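Local coordinates for protein 2',5'-phosphodiesterase 12 (Homo sapiens, PDB 4Z0V) that belongs to the endonuclease/exonuclease/phosphatase family and pairs that fold with an N-terminal E-set-like domain, with a magnesium ion bound in the model, at residues 393-407 with 428-440. Numbering follows the deposited sequence. Where two conformers were deposited one is given.
With GOL (glycerol), chain F.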
loop_
_atom_site.group_PDB
_atom_site.type_symbol
_atom_site.label_atom_id
_atom_site.label_comp_id
_atom_site.label_asym_id
_atom_site.label_seq_id
_atom_site.Cartn_x
_atom_site.Cartn_y
_atom_site.Cartn_z
ATOM N N TYR A 393 9.271 6.624 0.893
ATOM C CA TYR A 393 9.116 7.935 0.260
ATOM C C TYR A 393 8.005 7.952 -0.761
ATOM O O TYR A 393 7.687 6.918 -1.351
ATOM C CB TYR A 393 10.413 8.360 -0.445
ATOM C CG TYR A 393 11.642 8.352 0.442
ATOM C CD1 TYR A 393 11.972 9.460 1.219
ATOM C CD2 TYR A 393 12.468 7.235 0.509
ATOM C CE1 TYR A 393 13.075 9.437 2.079
ATOM C CE2 TYR A 393 13.563 7.193 1.373
ATOM C CZ TYR A 393 13.874 8.307 2.139
ATOM O OH TYR A 393 14.944 8.256 3.001
ATOM N N ILE A 394 7.427 9.139 -0.987
ATOM C CA ILE A 394 6.518 9.383 -2.106
ATOM C C ILE A 394 7.293 10.374 -2.967
ATOM O O ILE A 394 7.363 11.536 -2.590
ATOM C CB ILE A 394 5.121 9.895 -1.711
ATOM C CG1 ILE A 394 4.349 8.819 -0.887
ATOM C CG2 ILE A 394 4.317 10.303 -2.979
ATOM C CD1 ILE A 394 3.104 9.403 -0.117
ATOM N N PHE A 395 7.938 9.918 -4.026
ATOM C CA PHE A 395 8.717 10.825 -4.879
ATOM C C PHE A 395 7.815 11.380 -5.956
ATOM O O PHE A 395 7.125 10.610 -6.651
ATOM C CB PHE A 395 9.923 10.126 -5.493
ATOM C CG PHE A 395 11.014 9.773 -4.506
ATOM C CD1 PHE A 395 11.721 10.771 -3.833
ATOM C CD2 PHE A 395 11.382 8.448 -4.299
ATOM C CE1 PHE A 395 12.726 10.440 -2.917
ATOM C CE2 PHE A 395 12.420 8.124 -3.412
ATOM C CZ PHE A 395 13.094 9.123 -2.743
ATOM N N ILE A 396 7.807 12.724 -6.101
ATOM C CA ILE A 396 6.902 13.339 -7.084
ATOM C C ILE A 396 7.657 14.102 -8.143
ATOM O O ILE A 396 8.672 14.715 -7.866
ATOM C CB ILE A 396 5.839 14.243 -6.432
ATOM C CG1 ILE A 396 6.478 15.468 -5.718
ATOM C CG2 ILE A 396 4.930 13.432 -5.475
ATOM C CD1 ILE A 396 5.532 16.578 -5.373
ATOM N N ASP A 397 7.140 14.048 -9.357
ATOM C CA ASP A 397 7.677 14.768 -10.510
ATOM C C ASP A 397 7.382 16.255 -10.354
ATOM O O ASP A 397 6.237 16.682 -10.531
ATOM C CB ASP A 397 6.990 14.222 -11.771
ATOM C CG ASP A 397 7.504 14.753 -13.081
ATOM O OD1 ASP A 397 8.319 15.715 -13.061
ATOM O OD2 ASP A 397 7.111 14.203 -14.130
ATOM N N LEU A 398 8.414 17.055 -10.050
ATOM C CA LEU A 398 8.252 18.503 -9.890
ATOM C C LEU A 398 7.832 19.223 -11.179
ATOM O O LEU A 398 7.367 20.358 -11.104
ATOM C CB LEU A 398 9.544 19.142 -9.379
ATOM C CG LEU A 398 9.872 18.842 -7.924
ATOM C CD1 LEU A 398 11.306 19.202 -7.623
ATOM C CD2 LEU A 398 8.848 19.481 -6.966
ATOM N N ASN A 399 7.966 18.582 -12.349
ATOM C CA ASN A 399 7.493 19.235 -13.594
ATOM C C ASN A 399 5.977 19.436 -13.616
ATOM O O ASN A 399 5.491 20.342 -14.289
ATOM C CB ASN A 399 7.842 18.390 -14.820
ATOM C CG ASN A 399 9.304 18.308 -15.153
ATOM O OD1 ASN A 399 10.089 19.175 -14.805
ATOM N ND2 ASN A 399 9.691 17.280 -15.904
ATOM N N ALA A 400 5.227 18.562 -12.935
ATOM C CA ALA A 400 3.771 18.562 -13.031
ATOM C C ALA A 400 3.035 18.534 -11.710
ATOM O O ALA A 400 1.813 18.716 -11.702
ATOM C CB ALA A 400 3.340 17.352 -13.843
ATOM N N LEU A 401 3.733 18.254 -10.610
ATOM C CA LEU A 401 3.057 18.111 -9.330
ATOM C C LEU A 401 3.688 18.930 -8.261
ATOM O O LEU A 401 4.910 19.148 -8.282
ATOM C CB LEU A 401 3.091 16.629 -8.908
ATOM C CG LEU A 401 2.347 15.645 -9.825
ATOM C CD1 LEU A 401 2.881 14.253 -9.603
ATOM C CD2 LEU A 401 0.820 15.687 -9.575
ATOM N N GLU A 402 2.867 19.348 -7.296
ATOM C CA GLU A 402 3.316 20.084 -6.116
ATOM C C GLU A 402 2.623 19.530 -4.882
ATOM O O GLU A 402 1.572 18.901 -5.007
ATOM C CB GLU A 402 3.071 21.602 -6.270
ATOM C CG GLU A 402 1.614 22.004 -6.376
ATOM C CD GLU A 402 1.364 23.465 -6.695
ATOM O OE1 GLU A 402 0.216 23.920 -6.487
ATOM O OE2 GLU A 402 2.295 24.145 -7.186
ATOM N N VAL A 403 3.195 19.760 -3.697
ATOM C CA VAL A 403 2.604 19.273 -2.468
ATOM C C VAL A 403 1.608 20.302 -1.950
ATOM O O VAL A 403 1.973 21.450 -1.667
ATOM C CB VAL A 403 3.670 18.896 -1.405
ATOM C CG1 VAL A 403 3.008 18.225 -0.188
ATOM C CG2 VAL A 403 4.715 17.950 -2.003
ATOM N N GLU A 404 0.357 19.866 -1.781
ATOM C CA GLU A 404 -0.710 20.682 -1.219
ATOM C C GLU A 404 -0.626 20.595 0.303
ATOM O O GLU A 404 -0.656 21.622 0.962
ATOM C CB GLU A 404 -2.074 20.232 -1.753
ATOM C CG GLU A 404 -3.267 20.900 -1.086
ATOM C CD GLU A 404 -3.667 22.285 -1.567
ATOM O OE1 GLU A 404 -2.893 22.931 -2.307
ATOM O OE2 GLU A 404 -4.774 22.726 -1.189
ATOM N N GLN A 405 -0.529 19.370 0.874
ATOM C CA GLN A 405 -0.359 19.179 2.319
ATOM C C GLN A 405 0.252 17.816 2.581
ATOM O O GLN A 405 0.130 16.904 1.748
ATOM C CB GLN A 405 -1.672 19.354 3.122
ATOM C CG GLN A 405 -2.739 18.315 2.847
ATOM C CD GLN A 405 -3.648 18.025 4.038
ATOM O OE1 GLN A 405 -3.455 18.504 5.180
ATOM N NE2 GLN A 405 -4.650 17.192 3.798
ATOM N N VAL A 406 0.912 17.698 3.735
ATOM C CA VAL A 406 1.506 16.459 4.251
ATOM C C VAL A 406 0.658 16.093 5.439
ATOM O O VAL A 406 0.485 16.928 6.341
ATOM C CB VAL A 406 3.010 16.600 4.621
ATOM C CG1 VAL A 406 3.552 15.317 5.259
ATOM C CG2 VAL A 406 3.836 16.969 3.395
ATOM N N ILE A 407 0.120 14.858 5.456
ATOM C CA ILE A 407 -0.653 14.366 6.597
ATOM C C ILE A 407 0.408 13.985 7.643
ATOM O O ILE A 407 1.266 13.129 7.366
ATOM C CB ILE A 407 -1.588 13.196 6.202
ATOM C CG1 ILE A 407 -2.773 13.646 5.302
ATOM C CG2 ILE A 407 -2.135 12.509 7.470
ATOM C CD1 ILE A 407 -2.501 14.190 3.870
ATOM N N SER A 428 1.482 -2.028 11.621
ATOM C CA SER A 428 2.660 -2.379 10.816
ATOM C C SER A 428 3.914 -1.950 11.575
ATOM O O SER A 428 3.793 -1.229 12.553
ATOM C CB SER A 428 2.583 -1.679 9.453
ATOM O OG SER A 428 3.800 -1.879 8.743
ATOM N N ASP A 429 5.107 -2.374 11.139
ATOM C CA ASP A 429 6.333 -1.847 11.734
ATOM C C ASP A 429 6.719 -0.549 10.996
ATOM O O ASP A 429 7.630 0.153 11.416
ATOM C CB ASP A 429 7.475 -2.877 11.735
ATOM C CG ASP A 429 7.840 -3.527 10.415
ATOM O OD1 ASP A 429 7.008 -3.509 9.488
ATOM O OD2 ASP A 429 8.880 -4.193 10.363
ATOM N N HIS A 430 6.007 -0.229 9.895
ATOM C CA HIS A 430 6.180 1.024 9.156
ATOM C C HIS A 430 5.000 1.947 9.411
ATOM O O HIS A 430 3.958 1.506 9.885
ATOM C CB HIS A 430 6.312 0.767 7.648
ATOM C CG HIS A 430 7.597 0.128 7.235
ATOM N ND1 HIS A 430 8.542 0.826 6.488
ATOM C CD2 HIS A 430 8.028 -1.137 7.412
ATOM C CE1 HIS A 430 9.533 -0.030 6.265
ATOM N NE2 HIS A 430 9.271 -1.226 6.803
ATOM N N ILE A 431 5.152 3.223 9.056
ATOM C CA ILE A 431 4.116 4.240 9.183
ATOM C C ILE A 431 3.725 4.679 7.784
ATOM O O ILE A 431 4.608 4.989 6.976
ATOM C CB ILE A 431 4.651 5.404 10.034
ATOM C CG1 ILE A 431 5.088 4.916 11.437
ATOM C CG2 ILE A 431 3.626 6.534 10.105
ATOM C CD1 ILE A 431 5.882 5.989 12.263
ATOM N N ALA A 432 2.421 4.717 7.492
ATOM C CA ALA A 432 1.929 5.141 6.193
ATOM C C ALA A 432 2.296 6.564 5.904
ATOM O O ALA A 432 2.211 7.434 6.799
ATOM C CB ALA A 432 0.401 5.004 6.130
ATOM N N LEU A 433 2.743 6.807 4.672
ATOM C CA LEU A 433 2.956 8.190 4.197
ATOM C C LEU A 433 1.734 8.616 3.458
ATOM O O LEU A 433 1.226 7.854 2.647
ATOM C CB LEU A 433 4.165 8.306 3.277
ATOM C CG LEU A 433 5.512 8.010 3.862
ATOM C CD1 LEU A 433 6.542 8.186 2.786
ATOM C CD2 LEU A 433 5.817 8.916 5.063
ATOM N N VAL A 434 1.200 9.798 3.765
ATOM C CA VAL A 434 -0.018 10.297 3.097
ATOM C C VAL A 434 0.199 11.758 2.768
ATOM O O VAL A 434 0.583 12.533 3.653
ATOM C CB VAL A 434 -1.287 10.125 3.980
ATOM C CG1 VAL A 434 -2.571 10.431 3.182
ATOM C CG2 VAL A 434 -1.360 8.741 4.618
ATOM N N CYS A 435 -0.053 12.157 1.519
ATOM C CA CYS A 435 0.090 13.574 1.149
ATOM C C CYS A 435 -0.905 13.925 0.071
ATOM O O CYS A 435 -1.287 13.063 -0.732
ATOM C CB CYS A 435 1.506 13.865 0.685
ATOM S SG CYS A 435 1.955 12.964 -0.803
ATOM N N ASP A 436 -1.317 15.187 0.030
ATOM C CA ASP A 436 -2.206 15.654 -1.022
ATOM C C ASP A 436 -1.342 16.364 -2.033
ATOM O O ASP A 436 -0.574 17.246 -1.642
ATOM C CB ASP A 436 -3.280 16.581 -0.458
ATOM C CG ASP A 436 -4.257 15.886 0.449
ATOM O OD1 ASP A 436 -4.222 14.638 0.510
ATOM O OD2 ASP A 436 -5.092 16.580 1.055
ATOM N N LEU A 437 -1.380 15.906 -3.286
ATOM C CA LEU A 437 -0.605 16.495 -4.381
ATOM C C LEU A 437 -1.512 17.336 -5.245
ATOM O O LEU A 437 -2.693 17.045 -5.332
ATOM C CB LEU A 437 0.022 15.385 -5.223
ATOM C CG LEU A 437 0.904 14.384 -4.469
ATOM C CD1 LEU A 437 1.395 13.292 -5.436
ATOM C CD2 LEU A 437 2.065 15.109 -3.766
ATOM N N LYS A 438 -0.993 18.392 -5.853
ATOM C CA LYS A 438 -1.809 19.215 -6.742
ATOM C C LYS A 438 -1.180 19.230 -8.125
ATOM O O LYS A 438 0.049 19.293 -8.241
ATOM C CB LYS A 438 -1.955 20.654 -6.172
ATOM C CG LYS A 438 -2.966 21.533 -6.909
ATOM C CD LYS A 438 -3.379 22.713 -6.026
ATOM C CE LYS A 438 -4.523 23.530 -6.583
ATOM N NZ LYS A 438 -4.049 24.589 -7.513
ATOM N N TRP A 439 -2.017 19.088 -9.170
ATOM C CA TRP A 439 -1.568 19.205 -10.556
ATOM C C TRP A 439 -1.132 20.659 -10.793
ATOM O O TRP A 439 -1.853 21.580 -10.378
ATOM C CB TRP A 439 -2.721 18.847 -11.530
ATOM C CG TRP A 439 -3.200 17.421 -11.506
ATOM C CD1 TRP A 439 -4.334 16.954 -10.908
ATOM C CD2 TRP A 439 -2.677 16.331 -12.274
ATOM N NE1 TRP A 439 -4.536 15.633 -11.236
ATOM C CE2 TRP A 439 -3.545 15.231 -12.092
ATOM C CE3 TRP A 439 -1.557 16.176 -13.108
ATOM C CZ2 TRP A 439 -3.319 13.991 -12.694
ATOM C CZ3 TRP A 439 -1.332 14.947 -13.699
ATOM C CH2 TRP A 439 -2.199 13.872 -13.487
ATOM N N LYS A 440 0.042 20.863 -11.417
ATOM C CA LYS A 440 0.560 22.199 -11.736
ATOM C C LYS A 440 -0.067 22.710 -13.030
ATOM O O LYS A 440 -0.794 23.700 -13.019
ATOM C CB LYS A 440 2.086 22.176 -11.865
ATOM C CG LYS A 440 2.830 22.190 -10.538
ATOM C CD LYS A 440 4.328 22.246 -10.775
ATOM C CE LYS A 440 5.099 22.563 -9.524
ATOM N NZ LYS A 440 6.548 22.726 -9.805
HETATM C C1 GOL F . 7.181 23.923 -15.439
HETATM O O1 GOL F . 6.901 22.609 -15.905
HETATM C C2 GOL F . 6.325 24.251 -14.238
HETATM O O2 GOL F . 6.126 23.060 -13.475
HETATM C C3 GOL F . 7.036 25.278 -13.386
HETATM O O3 GOL F . 6.683 25.150 -12.012
HETATM O O HOH W 1 2.727 11.463 5.781
#
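I396 and L437 meet at the apolar centre, between two stacked sheets: the CG2 branch of I396 lies 3.5 Å from CD1 of L437, the two side chains reaching from facing sheets and overlapping flank to flank. Farther along, CD1 of I394 reaches 3.7 Å to CB of L433 and also touches SG of C435. L433 in turn lays CD1 against the backbone of Y393. Toward the far end, CD2 of L401 comes obliquely to within 4.3 Å of CE3 of W439.

After the turn at 398-400, which opens with an Asx turn on D397, strand 401-403 runs antiparallel to 433-439, joined by paired backbone bonds between E402 and K438. A classic beta bulge breaks the register: E404 and Q405 both face D436, whose carbonyl O accepts from E404 N at 2.8 Å and, less closely, from Q405 N, both from the same face of its plane. Beyond it, I407 N bonds to V434 O, and a water links I407 O to V434 N.

On the face that carries E402, Q405, D436 and K438, Q405 runs beside D436. With CG wedged between backbone N and carbonyl carbon (chi1 66°), its NE2 reaches D436 OD2 at 2.8 Å, from above the carboxylate plane; R127 forms a salt bridge to OD1. At the C-terminus, in one of K440's two conformers, NZ donates to L398 O at 2.8 Å, a bond not certain to persist; a glycerol, probably from the crystallisation liquor, donates to N399 O. E402 OE1 stays 4.4 Å from K438 NZ, too far for a salt bridge.

Strand 387-397 thus belongs to one sheet, while 401-406 forms an outermost strand of the other beside 433-439: the two central sheets of the four-layered alpha/beta sandwich typical of the DNase I-like fold.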